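Serine protease pet (Escherichia coli, PDB 4OM9) acts as a secreted serine protease and enterotoxin, the passenger domain of an autotransporter that probably cleaves host alpha-fodrin. Local coordinates at residues Ser152-Phe157 with Ser163-Ala168; Lys530-Pro535 with Val541-Arg546; Ser553-Asn558 with Tyr562-Gln567; Ser625-Thr630 with Thr635-Ile640. All blocks are in the same frame, centred on the assembly; numbering follows the deposited sequence.

Contact 1: Ser152-Phe157 with Ser163-Ala168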
loop_
_atom_site.group_PDB
_atom_site.type_symbol
_atom_site.label_atom_id
_atom_site.label_comp_id
_atom_site.label_asym_id
_atom_site.label_seq_id
_atom_site.Cartn_x
_atom_site.Cartn_y
_atom_site.Cartn_z
ATOM N N SER A 152 27.649 -7.616 13.897
ATOM C CA SER A 152 27.036 -7.635 15.219
ATOM C C SER A 152 27.999 -8.024 16.334
ATOM O O SER A 152 27.746 -8.980 17.080
ATOM C CB SER A 152 25.824 -8.588 15.213
ATOM O OG SER A 152 25.085 -8.493 16.413
ATOM N N GLY A 153 29.102 -7.279 16.457
ATOM C CA GLY A 153 30.021 -7.458 17.569
ATOM C C GLY A 153 29.404 -7.176 18.933
ATOM O O GLY A 153 28.203 -7.014 19.055
ATOM N N ASN A 154 30.233 -7.139 19.969
ATOM C CA ASN A 154 29.782 -6.788 21.305
ATOM C C ASN A 154 29.161 -5.407 21.247
ATOM O O ASN A 154 29.813 -4.436 20.859
ATOM C CB ASN A 154 30.939 -6.819 22.299
ATOM C CG ASN A 154 30.476 -7.042 23.723
ATOM O OD1 ASN A 154 29.321 -6.786 24.065
ATOM N ND2 ASN A 154 31.379 -7.519 24.566
ATOM N N THR A 155 27.891 -5.322 21.617
ATOM C CA THR A 155 27.095 -4.184 21.205
ATOM C C THR A 155 26.875 -3.188 22.328
ATOM O O THR A 155 26.546 -3.550 23.454
ATOM C CB THR A 155 25.744 -4.670 20.631
ATOM O OG1 THR A 155 25.982 -5.342 19.395
ATOM C CG2 THR A 155 24.792 -3.497 20.385
ATOM N N THR A 156 27.064 -1.920 21.995
ATOM C CA THR A 156 26.975 -0.839 22.967
ATOM C C THR A 156 26.335 0.373 22.327
ATOM O O THR A 156 26.616 0.679 21.164
ATOM C CB THR A 156 28.367 -0.436 23.512
ATOM O OG1 THR A 156 29.058 -1.596 23.980
ATOM C CG2 THR A 156 28.231 0.545 24.668
ATOM N N PHE A 157 25.488 1.052 23.098
ATOM C CA PHE A 157 24.823 2.287 22.676
ATOM C C PHE A 157 25.186 3.407 23.650
ATOM O O PHE A 157 24.643 3.450 24.745
ATOM C CB PHE A 157 23.286 2.126 22.638
ATOM C CG PHE A 157 22.798 1.047 21.714
ATOM C CD1 PHE A 157 22.597 1.304 20.366
ATOM C CD2 PHE A 157 22.519 -0.230 22.195
ATOM C CE1 PHE A 157 22.128 0.296 19.508
ATOM C CE2 PHE A 157 22.055 -1.240 21.345
ATOM C CZ PHE A 157 21.865 -0.979 20.003
ATOM N N SER A 163 26.031 -6.236 26.430
ATOM C CA SER A 163 26.820 -7.449 26.598
ATOM C C SER A 163 26.366 -8.523 25.621
ATOM O O SER A 163 26.525 -9.718 25.875
ATOM C CB SER A 163 26.739 -7.962 28.036
ATOM O OG SER A 163 27.641 -7.253 28.871
ATOM N N GLN A 164 25.811 -8.091 24.496
ATOM C CA GLN A 164 25.329 -9.034 23.503
ATOM C C GLN A 164 26.273 -9.093 22.311
ATOM O O GLN A 164 26.585 -8.068 21.710
ATOM C CB GLN A 164 23.920 -8.659 23.031
ATOM C CG GLN A 164 22.849 -8.607 24.124
ATOM C CD GLN A 164 22.637 -9.935 24.813
ATOM O OE1 GLN A 164 22.375 -10.957 24.168
ATOM N NE2 GLN A 164 22.764 -9.933 26.136
ATOM N N THR A 165 26.723 -10.296 21.966
ATOM C CA THR A 165 27.524 -10.469 20.760
ATOM C C THR A 165 26.852 -11.483 19.842
ATOM O O THR A 165 26.207 -12.424 20.315
ATOM C CB THR A 165 28.967 -10.914 21.086
ATOM O OG1 THR A 165 29.428 -10.225 22.248
ATOM C CG2 THR A 165 29.891 -10.570 19.942
ATOM N N TYR A 166 26.971 -11.256 18.535
ATOM C CA TYR A 166 26.457 -12.167 17.513
ATOM C C TYR A 166 24.922 -12.331 17.512
ATOM O O TYR A 166 24.405 -13.307 16.959
ATOM C CB TYR A 166 27.131 -13.545 17.649
ATOM C CG TYR A 166 28.636 -13.483 17.448
ATOM C CD1 TYR A 166 29.186 -12.768 16.382
ATOM C CD2 TYR A 166 29.506 -14.108 18.335
ATOM C CE1 TYR A 166 30.547 -12.698 16.190
ATOM C CE2 TYR A 166 30.883 -14.042 18.150
ATOM C CZ TYR A 166 31.396 -13.338 17.075
ATOM O OH TYR A 166 32.765 -13.260 16.895
ATOM N N GLN A 167 24.211 -11.371 18.106
ATOM C CA GLN A 167 22.745 -11.271 17.992
ATOM C C GLN A 167 22.298 -10.704 16.644
ATOM O O GLN A 167 22.670 -9.598 16.268
ATOM C CB GLN A 167 22.171 -10.391 19.109
ATOM C CG GLN A 167 22.332 -10.970 20.496
ATOM C CD GLN A 167 21.739 -12.374 20.616
ATOM O OE1 GLN A 167 20.519 -12.568 20.488
ATOM N NE2 GLN A 167 22.605 -13.357 20.856
ATOM N N ALA A 168 21.472 -11.461 15.941
ATOM C CA ALA A 168 20.950 -11.063 14.639
ATOM C C ALA A 168 20.072 -9.811 14.738
ATOM O O ALA A 168 20.140 -8.923 13.871
ATOM C CB ALA A 168 20.157 -12.245 14.004
HETATM O O HOH W 1 28.299 -4.506 25.304
#
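Two backbone bonds tie Ser152-Phe157 to Ser163-Ala168 in antiparallel sense: Tyr166 N donates to Ser152 O at 2.8 Å, and Thr155 N makes a weak bond to Gln164 O at 3.0 Å. Between these bonds the methyl of Thr165 packs on the backbone of the facing segment. Thr165 turns OG1 beside its N (chi1 -39°), which leaves CG2 on the far side from that N; this methyl lies 3.4 Å from Asn154 N and also covers the centre of one face of the Tyr166 ring. The pair of segments forms the base of the small hairpin 156-157/160-161 in the protease domain. That domain belongs to the chymotrypsin-like PA clan, and Gly153 N bonds Asp207, part of a Gly-Asp-Ser-Gly sequence of the kind that carries the nucleophile in this clan. At one end, Ser152 OG donates to Gln167 O at 2.7 Å, tilted from the carbonyl plane, so Ser152 grips the facing segment 163-168 by both its carbonyl and its hydroxyl. Thr155 OG1 turns back to Gly153 O (2.8 Å). At the other end, a water accepts from Ser163 N and donates to Thr155 O and to Asn154 OD1, the latter at 2.8 Å.

Contact 2: Lys530-Pro535 with Val541-Arg546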
loop_
_atom_site.group_PDB
_atom_site.type_symbol
_atom_site.label_atom_id
_atom_site.label_comp_id
_atom_site.label_asym_id
_atom_site.label_seq_id
_atom_site.Cartn_x
_atom_site.Cartn_y
_atom_site.Cartn_z
ATOM N N LYS A 530 11.249 -11.634 25.112
ATOM C CA LYS A 530 10.854 -10.606 26.062
ATOM C C LYS A 530 11.573 -10.737 27.414
ATOM O O LYS A 530 11.287 -9.996 28.363
ATOM C CB LYS A 530 9.331 -10.634 26.246
ATOM C CG LYS A 530 8.549 -10.388 24.948
ATOM C CD LYS A 530 7.102 -9.996 25.224
ATOM C CE LYS A 530 7.011 -8.670 25.989
ATOM N NZ LYS A 530 5.602 -8.253 26.289
ATOM N N THR A 531 12.525 -11.662 27.490
ATOM C CA THR A 531 13.301 -11.858 28.709
ATOM C C THR A 531 14.776 -11.468 28.510
ATOM O O THR A 531 15.288 -11.495 27.392
ATOM C CB THR A 531 13.219 -13.324 29.186
ATOM O OG1 THR A 531 14.520 -13.918 29.141
ATOM C CG2 THR A 531 12.282 -14.126 28.293
ATOM N N ASN A 532 15.439 -11.095 29.599
ATOM C CA ASN A 532 16.874 -10.838 29.596
ATOM C C ASN A 532 17.583 -11.870 30.461
ATOM O O ASN A 532 17.530 -11.809 31.686
ATOM C CB ASN A 532 17.186 -9.425 30.093
ATOM C CG ASN A 532 18.676 -9.094 30.015
ATOM O OD1 ASN A 532 19.169 -8.605 28.997
ATOM N ND2 ASN A 532 19.396 -9.365 31.092
ATOM N N ASN A 533 18.254 -12.813 29.811
ATOM C CA ASN A 533 18.790 -13.994 30.483
ATOM C C ASN A 533 20.038 -13.717 31.308
ATOM O O ASN A 533 21.001 -14.477 31.276
ATOM C CB ASN A 533 19.075 -15.094 29.454
ATOM C CG ASN A 533 17.803 -15.591 28.762
ATOM O OD1 ASN A 533 16.775 -14.906 28.756
ATOM N ND2 ASN A 533 17.870 -16.785 28.179
ATOM N N CYS A 534 20.006 -12.623 32.053
ATOM C CA CYS A 534 21.028 -12.333 33.035
ATOM C C CYS A 534 20.340 -11.815 34.288
ATOM O O CYS A 534 19.512 -10.906 34.214
ATOM C CB CYS A 534 22.035 -11.319 32.499
ATOM S SG CYS A 534 23.615 -11.356 33.364
ATOM N N PRO A 535 20.657 -12.411 35.443
ATOM C CA PRO A 535 20.019 -12.055 36.716
ATOM C C PRO A 535 20.197 -10.582 37.072
ATOM O O PRO A 535 21.205 -9.978 36.692
ATOM C CB PRO A 535 20.737 -12.947 37.732
ATOM C CG PRO A 535 22.034 -13.314 37.072
ATOM C CD PRO A 535 21.709 -13.424 35.618
ATOM N N VAL A 541 19.017 -3.157 35.665
ATOM C CA VAL A 541 17.999 -2.829 34.668
ATOM C C VAL A 541 18.344 -3.397 33.286
ATOM O O VAL A 541 19.495 -3.345 32.842
ATOM C CB VAL A 541 17.797 -1.300 34.533
ATOM C CG1 VAL A 541 16.604 -1.008 33.637
ATOM C CG2 VAL A 541 17.607 -0.645 35.899
ATOM N N ASP A 542 17.327 -3.950 32.628
ATOM C CA ASP A 542 17.438 -4.480 31.272
ATOM C C ASP A 542 17.977 -3.417 30.331
ATOM O O ASP A 542 17.491 -2.277 30.323
ATOM C CB ASP A 542 16.066 -4.966 30.793
ATOM C CG ASP A 542 16.149 -5.883 29.593
ATOM O OD1 ASP A 542 17.096 -5.758 28.784
ATOM O OD2 ASP A 542 15.251 -6.734 29.462
ATOM N N TRP A 543 18.979 -3.784 29.539
ATOM C CA TRP A 543 19.583 -2.837 28.610
ATOM C C TRP A 543 18.551 -2.362 27.587
ATOM O O TRP A 543 18.620 -1.237 27.092
ATOM C CB TRP A 543 20.793 -3.458 27.915
ATOM C CG TRP A 543 20.504 -4.685 27.077
ATOM C CD1 TRP A 543 20.570 -5.987 27.483
ATOM C CD2 TRP A 543 20.124 -4.718 25.695
ATOM N NE1 TRP A 543 20.262 -6.826 26.445
ATOM C CE2 TRP A 543 19.988 -6.077 25.338
ATOM C CE3 TRP A 543 19.889 -3.735 24.732
ATOM C CZ2 TRP A 543 19.633 -6.475 24.048
ATOM C CZ3 TRP A 543 19.534 -4.133 23.451
ATOM C CH2 TRP A 543 19.412 -5.494 23.122
ATOM N N VAL A 544 17.596 -3.229 27.282
ATOM C CA VAL A 544 16.464 -2.880 26.435
ATOM C C VAL A 544 15.669 -1.729 27.049
ATOM O O VAL A 544 15.360 -0.743 26.374
ATOM C CB VAL A 544 15.560 -4.104 26.219
ATOM C CG1 VAL A 544 14.233 -3.712 25.558
ATOM C CG2 VAL A 544 16.296 -5.133 25.392
ATOM N N THR A 545 15.351 -1.861 28.333
ATOM C CA THR A 545 14.707 -0.793 29.097
ATOM C C THR A 545 15.595 0.460 29.133
ATOM O O THR A 545 15.107 1.591 29.051
ATOM C CB THR A 545 14.397 -1.256 30.554
ATOM O OG1 THR A 545 13.485 -2.364 30.537
ATOM C CG2 THR A 545 13.801 -0.125 31.392
ATOM N N ARG A 546 16.904 0.257 29.251
ATOM C CA ARG A 546 17.830 1.386 29.402
ATOM C C ARG A 546 17.872 2.234 28.133
ATOM O O ARG A 546 17.915 3.475 28.198
ATOM C CB ARG A 546 19.233 0.901 29.759
ATOM C CG ARG A 546 19.353 0.319 31.150
ATOM C CD ARG A 546 20.817 0.283 31.618
ATOM N NE ARG A 546 20.982 -0.686 32.695
ATOM C CZ ARG A 546 22.051 -0.792 33.472
ATOM N NH1 ARG A 546 23.083 0.033 33.324
ATOM N NH2 ARG A 546 22.075 -1.722 34.413
HETATM O O HOH W 2 19.378 -9.427 26.535
#
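Asn532 lies across the side chain of Asp542, the N-cap residue of helix 543-550, and its CB comes 3.4 Å from Asp542 OD2. The amide and carboxylate planes stand 59° apart, so the two groups meet at a slant and do not stack. The carboxylate is held from two other directions. Asp542 OD1 accepts the capping bond from Val544 N at 3.0 Å, with the donor well above the carboxylate plane, while Asp542 OD2 forms a salt bridge with Arg527. Arg527 and the helix start would both be expected to favour the ionised acid. In Trp543, the first residue of the helix, CG sits between N and the carbonyl carbon (chi1 61°), which swings the indole round to the Asn532 amide, the two planes 73° apart. One face of the indole is covered over its centre by Val544 CG2, 3.6 Å above the plane, and the ring also touches Thr162 in the protease domain. Asn532 ND2 points back into its own loop, where it makes a weak bond with Cys534 O. A water bridges loop and helix: it donates to Asn532 OD1 at 2.6 Å and accepts from Trp543 NE1 at 2.7 Å.

Contact 3: Ser553-Asn558 with Tyr562-Gln567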
loop_
_atom_site.group_PDB
_atom_site.type_symbol
_atom_site.label_atom_id
_atom_site.label_comp_id
_atom_site.label_asym_id
_atom_site.label_seq_id
_atom_site.Cartn_x
_atom_site.Cartn_y
_atom_site.Cartn_z
ATOM N N SER A 553 13.329 11.391 26.954
ATOM C CA SER A 553 13.143 12.841 26.935
ATOM C C SER A 553 12.919 13.379 25.538
ATOM O O SER A 553 11.954 14.101 25.305
ATOM C CB SER A 553 14.350 13.551 27.568
ATOM O OG SER A 553 14.498 13.148 28.912
ATOM N N VAL A 554 13.814 13.035 24.617
ATOM C CA VAL A 554 13.704 13.504 23.243
ATOM C C VAL A 554 12.483 12.892 22.560
ATOM O O VAL A 554 11.917 13.481 21.638
ATOM C CB VAL A 554 14.978 13.184 22.421
ATOM C CG1 VAL A 554 15.117 11.679 22.171
ATOM C CG2 VAL A 554 14.965 13.936 21.095
ATOM N N ASN A 555 12.069 11.716 23.022
ATOM C CA ASN A 555 10.885 11.067 22.480
ATOM C C ASN A 555 9.619 11.724 23.028
ATOM O O ASN A 555 8.618 11.828 22.332
ATOM C CB ASN A 555 10.888 9.558 22.785
ATOM C CG ASN A 555 11.740 8.745 21.800
ATOM O OD1 ASN A 555 11.998 9.172 20.671
ATOM N ND2 ASN A 555 12.161 7.560 22.227
ATOM N N GLN A 556 9.663 12.180 24.275
ATOM C CA GLN A 556 8.511 12.875 24.852
ATOM C C GLN A 556 8.286 14.250 24.210
ATOM O O GLN A 556 7.147 14.670 24.032
ATOM C CB GLN A 556 8.661 13.031 26.371
ATOM C CG GLN A 556 8.585 11.725 27.178
ATOM C CD GLN A 556 7.297 10.943 26.975
ATOM O OE1 GLN A 556 6.293 11.475 26.504
ATOM N NE2 GLN A 556 7.325 9.662 27.336
ATOM N N LYS A 557 9.361 14.942 23.848
ATOM C CA LYS A 557 9.217 16.258 23.232
ATOM C C LYS A 557 8.796 16.188 21.760
ATOM O O LYS A 557 8.074 17.057 21.273
ATOM C CB LYS A 557 10.518 17.055 23.361
ATOM C CG LYS A 557 10.336 18.553 23.165
ATOM C CD LYS A 557 11.112 19.346 24.213
ATOM C CE LYS A 557 11.188 20.827 23.864
ATOM N NZ LYS A 557 12.008 21.072 22.640
ATOM N N ASN A 558 9.245 15.163 21.043
ATOM C CA ASN A 558 8.860 15.023 19.643
ATOM C C ASN A 558 7.655 14.107 19.464
ATOM O O ASN A 558 7.121 13.991 18.364
ATOM C CB ASN A 558 10.038 14.506 18.810
ATOM C CG ASN A 558 11.219 15.461 18.815
ATOM O OD1 ASN A 558 11.563 16.020 19.851
ATOM N ND2 ASN A 558 11.837 15.657 17.653
ATOM N N TYR A 562 7.672 5.540 19.772
ATOM C CA TYR A 562 7.645 4.341 18.944
ATOM C C TYR A 562 9.041 3.908 18.429
ATOM O O TYR A 562 9.216 2.777 17.971
ATOM C CB TYR A 562 6.693 4.554 17.765
ATOM C CG TYR A 562 6.968 5.786 16.924
ATOM C CD1 TYR A 562 7.942 5.771 15.934
ATOM C CD2 TYR A 562 6.232 6.958 17.103
ATOM C CE1 TYR A 562 8.189 6.890 15.161
ATOM C CE2 TYR A 562 6.462 8.070 16.324
ATOM C CZ TYR A 562 7.445 8.035 15.356
ATOM O OH TYR A 562 7.699 9.150 14.573
ATOM N N LYS A 563 10.019 4.806 18.535
ATOM C CA LYS A 563 11.375 4.579 18.030
ATOM C C LYS A 563 12.210 3.736 18.966
ATOM O O LYS A 563 13.210 3.167 18.561
ATOM C CB LYS A 563 12.108 5.908 17.800
ATOM C CG LYS A 563 11.643 6.725 16.602
ATOM C CD LYS A 563 12.445 8.025 16.505
ATOM C CE LYS A 563 12.299 8.690 15.144
ATOM N NZ LYS A 563 13.224 9.858 14.984
ATOM N N SER A 564 11.804 3.655 20.224
ATOM C CA SER A 564 12.644 3.017 21.227
ATOM C C SER A 564 11.868 2.011 22.073
ATOM O O SER A 564 12.321 1.595 23.141
ATOM C CB SER A 564 13.274 4.086 22.131
ATOM O OG SER A 564 13.812 5.166 21.373
ATOM N N ASN A 565 10.695 1.612 21.598
ATOM C CA ASN A 565 9.845 0.730 22.384
ATOM C C ASN A 565 10.033 -0.746 22.053
ATOM O O ASN A 565 9.214 -1.573 22.443
ATOM C CB ASN A 565 8.368 1.121 22.208
ATOM C CG ASN A 565 7.849 0.906 20.776
ATOM O OD1 ASN A 565 8.561 0.403 19.896
ATOM N ND2 ASN A 565 6.594 1.295 20.547
ATOM N N ASN A 566 11.096 -1.070 21.321
ATOM C CA ASN A 566 11.384 -2.467 20.960
ATOM C C ASN A 566 10.212 -3.208 20.257
ATOM O O ASN A 566 10.097 -4.420 20.372
ATOM C CB ASN A 566 11.807 -3.249 22.217
ATOM C CG ASN A 566 12.618 -4.511 21.897
ATOM O OD1 ASN A 566 13.356 -4.563 20.916
ATOM N ND2 ASN A 566 12.482 -5.524 22.741
ATOM N N GLN A 567 9.350 -2.484 19.541
ATOM C CA GLN A 567 8.304 -3.122 18.722
ATOM C C GLN A 567 8.588 -2.906 17.248
ATOM O O GLN A 567 9.119 -1.862 16.867
ATOM C CB GLN A 567 6.914 -2.575 19.037
ATOM C CG GLN A 567 6.634 -2.344 20.496
ATOM C CD GLN A 567 6.616 -3.625 21.278
ATOM O OE1 GLN A 567 5.647 -4.382 21.221
ATOM N NE2 GLN A 567 7.692 -3.885 22.018
#
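A single hydrogen bond between side chains spans the contact: Asn555 ND2 donates to Ser564 OG at 3.0 Å. The geometry is that of a well-placed donor, for the hydroxyl oxygen lies 1° out of the amide plane and the angle at the hydrogen is 148°. Both residues are buried, and the polar atoms at each end have further partners. Asn555 OD1 is bonded to Thr560 OG1 and to Trp9 NE1, so the amide is gripped through both of its heteroatoms and its rotation is fixed; Ser564 OG is also hydrogen-bonded to Glu551. The torsion of Asn555, CG anti to its carbonyl carbon (chi1 -82°), sends the amide off the helix towards Ser564.

Van der Waals contact is slight: Lys563 CD lies 4.3 Å from Asn555 OD1. The ammonium end of Lys563 makes a cation-pi interaction with Trp9, the indole that also bonds Asn555.

Farther along 562-567 the bonds are local. Asn565 OD1 accepts from Gln567 N at 3.0 Å, forming an Asx turn, and Gln567 NE2 returns to Asn565 O at 2.8 Å. Asn566, at the middle of that turn, bonds Phe526 N and Arg527 O.

The contact thus ties the helix 552-558 to the chain that follows it on the way to strand 576-583, and joins both to the N-terminal region: Trp9 is shared by Asn555 and Lys563, while Tyr562 and Lys563 both touch Arg11 on helix 10-17.

Contact 4: Ser625-Thr630 with Thr635-Ile640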
loop_
_atom_site.group_PDB
_atom_site.type_symbol
_atom_site.label_atom_id
_atom_site.label_comp_id
_atom_site.label_asym_id
_atom_site.label_seq_id
_atom_site.Cartn_x
_atom_site.Cartn_y
_atom_site.Cartn_z
ATOM N N SER A 625 5.533 -9.166 11.893
ATOM C CA SER A 625 5.652 -8.729 10.514
ATOM C C SER A 625 7.128 -8.715 10.061
ATOM O O SER A 625 8.003 -8.186 10.758
ATOM C CB SER A 625 5.028 -7.334 10.374
ATOM O OG SER A 625 5.264 -6.801 9.094
ATOM N N GLY A 626 7.409 -9.306 8.907
ATOM C CA GLY A 626 8.758 -9.326 8.395
ATOM C C GLY A 626 9.604 -10.409 9.027
ATOM O O GLY A 626 10.669 -10.725 8.517
ATOM N N LYS A 627 9.148 -10.990 10.131
ATOM C CA LYS A 627 9.853 -12.140 10.713
ATOM C C LYS A 627 8.870 -13.246 11.133
ATOM O O LYS A 627 8.931 -13.771 12.250
ATOM C CB LYS A 627 10.719 -11.686 11.906
ATOM C CG LYS A 627 10.004 -10.865 12.954
ATOM C CD LYS A 627 10.972 -9.914 13.654
ATOM C CE LYS A 627 11.398 -10.433 15.018
ATOM N NZ LYS A 627 12.415 -9.520 15.653
ATOM N N ASN A 628 7.953 -13.583 10.227
ATOM C CA ASN A 628 6.890 -14.540 10.515
ATOM C C ASN A 628 7.305 -16.014 10.376
ATOM O O ASN A 628 6.647 -16.901 10.917
ATOM C CB ASN A 628 5.695 -14.279 9.594
ATOM C CG ASN A 628 5.057 -12.916 9.824
ATOM O OD1 ASN A 628 5.223 -12.005 9.018
ATOM N ND2 ASN A 628 4.306 -12.782 10.916
ATOM N N ILE A 629 8.380 -16.279 9.641
ATOM C CA ILE A 629 8.815 -17.647 9.466
ATOM C C ILE A 629 9.823 -18.073 10.536
ATOM O O ILE A 629 10.809 -17.353 10.806
ATOM C CB ILE A 629 9.438 -17.868 8.081
ATOM C CG1 ILE A 629 8.491 -17.387 6.969
ATOM C CG2 ILE A 629 9.827 -19.335 7.896
ATOM C CD1 ILE A 629 7.079 -17.977 7.029
ATOM N N THR A 630 9.579 -19.245 11.131
ATOM C CA THR A 630 10.406 -19.744 12.232
ATOM C C THR A 630 10.939 -21.148 12.007
ATOM O O THR A 630 10.804 -21.710 10.917
ATOM C CB THR A 630 9.637 -19.731 13.537
ATOM O OG1 THR A 630 8.399 -20.417 13.358
ATOM C CG2 THR A 630 9.333 -18.294 13.943
ATOM N N THR A 635 7.352 -23.235 9.749
ATOM C CA THR A 635 6.446 -22.881 10.816
ATOM C C THR A 635 6.224 -21.371 10.731
ATOM O O THR A 635 7.111 -20.623 10.312
ATOM C CB THR A 635 7.009 -23.321 12.184
ATOM O OG1 THR A 635 6.810 -24.733 12.331
ATOM C CG2 THR A 635 6.281 -22.618 13.322
ATOM N N PHE A 636 5.033 -20.935 11.106
ATOM C CA PHE A 636 4.611 -19.557 10.920
ATOM C C PHE A 636 4.042 -19.011 12.208
ATOM O O PHE A 636 3.275 -19.692 12.889
ATOM C CB PHE A 636 3.584 -19.490 9.803
ATOM C CG PHE A 636 2.944 -18.154 9.625
ATOM C CD1 PHE A 636 3.520 -17.196 8.800
ATOM C CD2 PHE A 636 1.741 -17.869 10.250
ATOM C CE1 PHE A 636 2.897 -15.978 8.615
ATOM C CE2 PHE A 636 1.119 -16.645 10.072
ATOM C CZ PHE A 636 1.690 -15.701 9.256
ATOM N N ARG A 637 4.433 -17.782 12.529
ATOM C CA ARG A 637 3.985 -17.090 13.729
ATOM C C ARG A 637 3.307 -15.780 13.320
ATOM O O ARG A 637 3.689 -15.156 12.321
ATOM C CB ARG A 637 5.176 -16.835 14.675
ATOM C CG ARG A 637 5.832 -15.452 14.506
ATOM C CD ARG A 637 7.350 -15.428 14.306
ATOM N NE ARG A 637 8.097 -15.383 15.562
ATOM C CZ ARG A 637 9.353 -14.949 15.688
ATOM N NH1 ARG A 637 10.024 -14.476 14.646
ATOM N NH2 ARG A 637 9.935 -14.971 16.876
ATOM N N GLN A 638 2.277 -15.376 14.061
ATOM C CA GLN A 638 1.660 -14.067 13.847
ATOM C C GLN A 638 0.978 -13.608 15.126
ATOM O O GLN A 638 0.363 -14.402 15.823
ATOM C CB GLN A 638 0.660 -14.090 12.677
ATOM C CG GLN A 638 0.059 -12.701 12.347
ATOM C CD GLN A 638 -0.664 -12.647 10.989
ATOM O OE1 GLN A 638 -1.834 -13.045 10.859
ATOM N NE2 GLN A 638 0.024 -12.125 9.980
ATOM N N ASP A 639 1.132 -12.326 15.443
ATOM C CA ASP A 639 0.527 -11.734 16.628
ATOM C C ASP A 639 0.014 -10.354 16.269
ATOM O O ASP A 639 0.780 -9.454 15.935
ATOM C CB ASP A 639 1.523 -11.644 17.788
ATOM C CG ASP A 639 0.850 -11.305 19.107
ATOM O OD1 ASP A 639 -0.366 -11.039 19.112
ATOM O OD2 ASP A 639 1.531 -11.310 20.147
ATOM N N ILE A 640 -1.297 -10.198 16.353
ATOM C CA ILE A 640 -1.955 -9.030 15.814
ATOM C C ILE A 640 -2.406 -8.063 16.895
ATOM O O ILE A 640 -3.005 -8.461 17.891
ATOM C CB ILE A 640 -3.162 -9.447 14.959
ATOM C CG1 ILE A 640 -2.674 -10.152 13.699
ATOM C CG2 ILE A 640 -3.993 -8.241 14.573
ATOM C CD1 ILE A 640 -3.766 -10.842 12.971
#
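Lys627 O accepts from Arg637 NH1 at 2.7 Å, in the carbonyl plane and at the edge of the guanidinium, where the chain enters the short beta hairpin 629-630/635-636. Next, Asn628 bonds Arg637 through both backbone and side chain: its O accepts from Arg637 N at 2.9 Å, and its ND2 donates to Arg637 O at 2.8 Å, with the acceptor in the amide plane. The ND2 also bonds Asp622, in the strand 618-622 that precedes the hairpin. Asn628 and Phe636 lie alongside one another, pointing the same way, with amide and ring 24° from parallel and Asn628 CB 3.4 Å from Phe636 CE1. The Phe636 ring in turn meets Tyr419. Ile629 pairs with Phe636 as an antiparallel non-hydrogen-bonded pair; Ile629 CD1 lies at the ring edge, 4.1 Å from Phe636 CD1, and the side chains cross at about a right angle. Thr630 N then donates to Thr635 O at 2.9 Å. Thr630 places CG2 anti to its carbonyl carbon (OG1 chi1 52°), and Thr630 CG2 lies 3.4 Å above the plane of the Arg637 guanidinium, offset toward the rim.

How the contacts relate
Contact 3 is the buried one, with all its touching residues enclosed; contacts 1, 2 and 4 are only partly buried. Contact 4 is within a short hairpin, and contact 1 is at the base of one; both rely on backbone bonds, but contact 4 adds a guanidinium and an amide, whereas contact 1 adds a hydroxyl and a water. Contact 2 is carried by side chains, with a water joining its segments, and contact 3 by one direct side-chain bond. Contacts 2 and 3 lie on consecutive helices, 543-550 and 552-558, and touch through Val544 and Asn566. Contact 1 meets contact 2 through Gln164 and Trp543, linking protease domain to helix; contact 4 stands apart, nearest atoms about 7 Å from contact 3.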